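Local coordinates for L-threonine 3-dehydrogenase (Clostridioides difficile, PDB 7OL1), which probably catalyses the NAD-dependent oxidation of L-threonine at its 3-hydroxyl group, at residues A[23-28]-A[92-97]. Numbering follows the deposited sequence.
Sequences KKILIT and TIIHLA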
loop_
_atom_site.group_PDB
_atom_site.type_symbol
_atom_site.label_atom_id
_atom_site.label_comp_id
_atom_site.label_asym_id
_atom_site.label_seq_id
_atom_site.Cartn_x
_atom_site.Cartn_y
_atom_site.Cartn_z
ATOM N N LYS A 23 11.047 23.535 -16.443
ATOM C CA LYS A 23 11.421 24.982 -16.404
ATOM C C LYS A 23 11.525 25.425 -14.939
ATOM O O LYS A 23 12.634 25.816 -14.527
ATOM C CB LYS A 23 10.390 25.865 -17.117
ATOM C CG LYS A 23 9.787 25.316 -18.408
ATOM C CD LYS A 23 10.629 25.558 -19.666
ATOM C CE LYS A 23 9.816 25.893 -20.907
ATOM N NZ LYS A 23 8.939 24.778 -21.353
ATOM N N LYS A 24 10.413 25.347 -14.191
ATOM C CA LYS A 24 10.286 25.855 -12.798
ATOM C C LYS A 24 9.912 24.704 -11.853
ATOM O O LYS A 24 8.770 24.157 -11.960
ATOM C CB LYS A 24 9.236 26.973 -12.717
ATOM C CG LYS A 24 9.362 28.076 -13.762
ATOM C CD LYS A 24 8.492 29.317 -13.534
ATOM C CE LYS A 24 8.751 30.033 -12.218
ATOM N NZ LYS A 24 10.147 30.485 -12.077
ATOM N N ILE A 25 10.799 24.442 -10.891
ATOM C CA ILE A 25 10.871 23.198 -10.079
ATOM C C ILE A 25 10.741 23.537 -8.584
ATOM O O ILE A 25 11.590 24.306 -8.064
ATOM C CB ILE A 25 12.217 22.495 -10.375
ATOM C CG1 ILE A 25 12.467 22.334 -11.872
ATOM C CG2 ILE A 25 12.345 21.167 -9.651
ATOM C CD1 ILE A 25 13.944 22.219 -12.219
ATOM N N LEU A 26 9.775 22.924 -7.896
ATOM C CA LEU A 26 9.671 22.928 -6.409
ATOM C C LEU A 26 10.209 21.592 -5.903
ATOM O O LEU A 26 9.663 20.581 -6.274
ATOM C CB LEU A 26 8.201 23.137 -6.011
ATOM C CG LEU A 26 7.814 22.838 -4.561
ATOM C CD1 LEU A 26 8.536 23.737 -3.577
ATOM C CD2 LEU A 26 6.308 22.967 -4.356
ATOM N N ILE A 27 11.229 21.615 -5.061
ATOM C CA ILE A 27 11.733 20.442 -4.302
ATOM C C ILE A 27 11.248 20.509 -2.852
ATOM O O ILE A 27 11.749 21.379 -2.124
ATOM C CB ILE A 27 13.271 20.417 -4.335
ATOM C CG1 ILE A 27 13.811 20.568 -5.759
ATOM C CG2 ILE A 27 13.777 19.154 -3.655
ATOM C CD1 ILE A 27 15.294 20.820 -5.792
ATOM N N THR A 28 10.380 19.585 -2.427
ATOM C CA THR A 28 10.108 19.312 -0.989
ATOM C C THR A 28 11.215 18.396 -0.454
ATOM O O THR A 28 11.827 17.691 -1.247
ATOM C CB THR A 28 8.701 18.750 -0.784
ATOM O OG1 THR A 28 8.834 17.360 -1.041
ATOM C CG2 THR A 28 7.643 19.371 -1.681
ATOM N N THR A 92 6.981 21.377 -12.285
ATOM C CA THR A 92 7.557 20.153 -11.680
ATOM C C THR A 92 7.597 20.259 -10.153
ATOM O O THR A 92 8.114 21.258 -9.646
ATOM C CB THR A 92 8.979 19.966 -12.203
ATOM O OG1 THR A 92 8.819 20.081 -13.613
ATOM C CG2 THR A 92 9.612 18.659 -11.789
ATOM N N ILE A 93 7.134 19.225 -9.453
ATOM C CA ILE A 93 7.329 19.046 -7.986
ATOM C C ILE A 93 8.147 17.766 -7.789
ATOM O O ILE A 93 7.697 16.717 -8.205
ATOM C CB ILE A 93 5.961 19.002 -7.276
ATOM C CG1 ILE A 93 5.085 20.199 -7.658
ATOM C CG2 ILE A 93 6.118 18.896 -5.764
ATOM C CD1 ILE A 93 3.784 20.289 -6.894
ATOM N N ILE A 94 9.343 17.873 -7.245
ATOM C CA ILE A 94 10.143 16.713 -6.804
ATOM C C ILE A 94 9.907 16.575 -5.297
ATOM O O ILE A 94 10.628 17.209 -4.485
ATOM C CB ILE A 94 11.618 16.891 -7.200
ATOM C CG1 ILE A 94 11.757 17.068 -8.715
ATOM C CG2 ILE A 94 12.462 15.731 -6.692
ATOM C CD1 ILE A 94 13.113 17.536 -9.143
ATOM N N HIS A 95 8.925 15.745 -4.959
ATOM C CA HIS A 95 8.467 15.454 -3.586
ATOM C C HIS A 95 9.420 14.508 -2.861
ATOM O O HIS A 95 9.018 13.363 -2.665
ATOM C CB HIS A 95 7.042 14.888 -3.631
ATOM C CG HIS A 95 6.423 14.853 -2.282
ATOM N ND1 HIS A 95 6.382 15.977 -1.482
ATOM C CD2 HIS A 95 5.847 13.847 -1.583
ATOM C CE1 HIS A 95 5.805 15.651 -0.338
ATOM N NE2 HIS A 95 5.453 14.349 -0.372
ATOM N N LEU A 96 10.552 14.996 -2.341
ATOM C CA LEU A 96 11.452 14.185 -1.475
ATOM C C LEU A 96 11.024 14.169 0.002
ATOM O O LEU A 96 11.564 13.362 0.759
ATOM C CB LEU A 96 12.890 14.693 -1.534
ATOM C CG LEU A 96 13.462 15.068 -2.893
ATOM C CD1 LEU A 96 14.945 15.420 -2.749
ATOM C CD2 LEU A 96 13.270 13.960 -3.892
ATOM N N ALA A 97 10.162 15.046 0.478
ATOM C CA ALA A 97 9.853 15.098 1.931
ATOM C C ALA A 97 9.495 13.692 2.408
ATOM O O ALA A 97 8.623 13.100 1.790
ATOM C CB ALA A 97 8.699 16.036 2.217
#
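Ile25 and Ile94 meet on one face of two neighbouring parallel strands, 25-28 and 92-95. The methyl tip of Ile94, CD1, turns back toward the start of its strand and settles against the CG2 branch of Ile25 at 3.7 Å. With Ile25 CG1 beside the backbone N (chi1 -50°), CG2 is the branch directed at strand 92-95. Past the end of strand 92-95, Leu96 lies side by side with Ile27 and points the same way, with Ile27 CG2 4.0 Å from Leu96 CD1. Helix 33-46 packs over the face of Ile25 and Ile94: Leu38 and Leu42 touch Ile94, and Thr39 touches Ile27. On the other face, Leu26 and Ile93 touch more loosely. The two strands belong to the parallel part of the Rossmann-fold sheet, the NAD(P)-binding fold of this family. Two good backbone bonds join the middles of the strands: Leu26 N to Thr92 O, at 2.9 Å, and Ile94 N to Leu26 O. Those at the ends are weak. Where the strands stop, the chain turns at His95, the centre of an inverse gamma turn. Thr28 sits against this bend. Its OG1 accepts a nearly straight bond from Ala97 N (3.1 Å, 165°). His95 ND1 gives OG1 a second, weak and strongly bent bond at 2.8 Å. Thr28 CG2 lies at the edge of the imidazole, in its plane, and the CB of Ala97 packs against Thr28 CB at 4.0 Å.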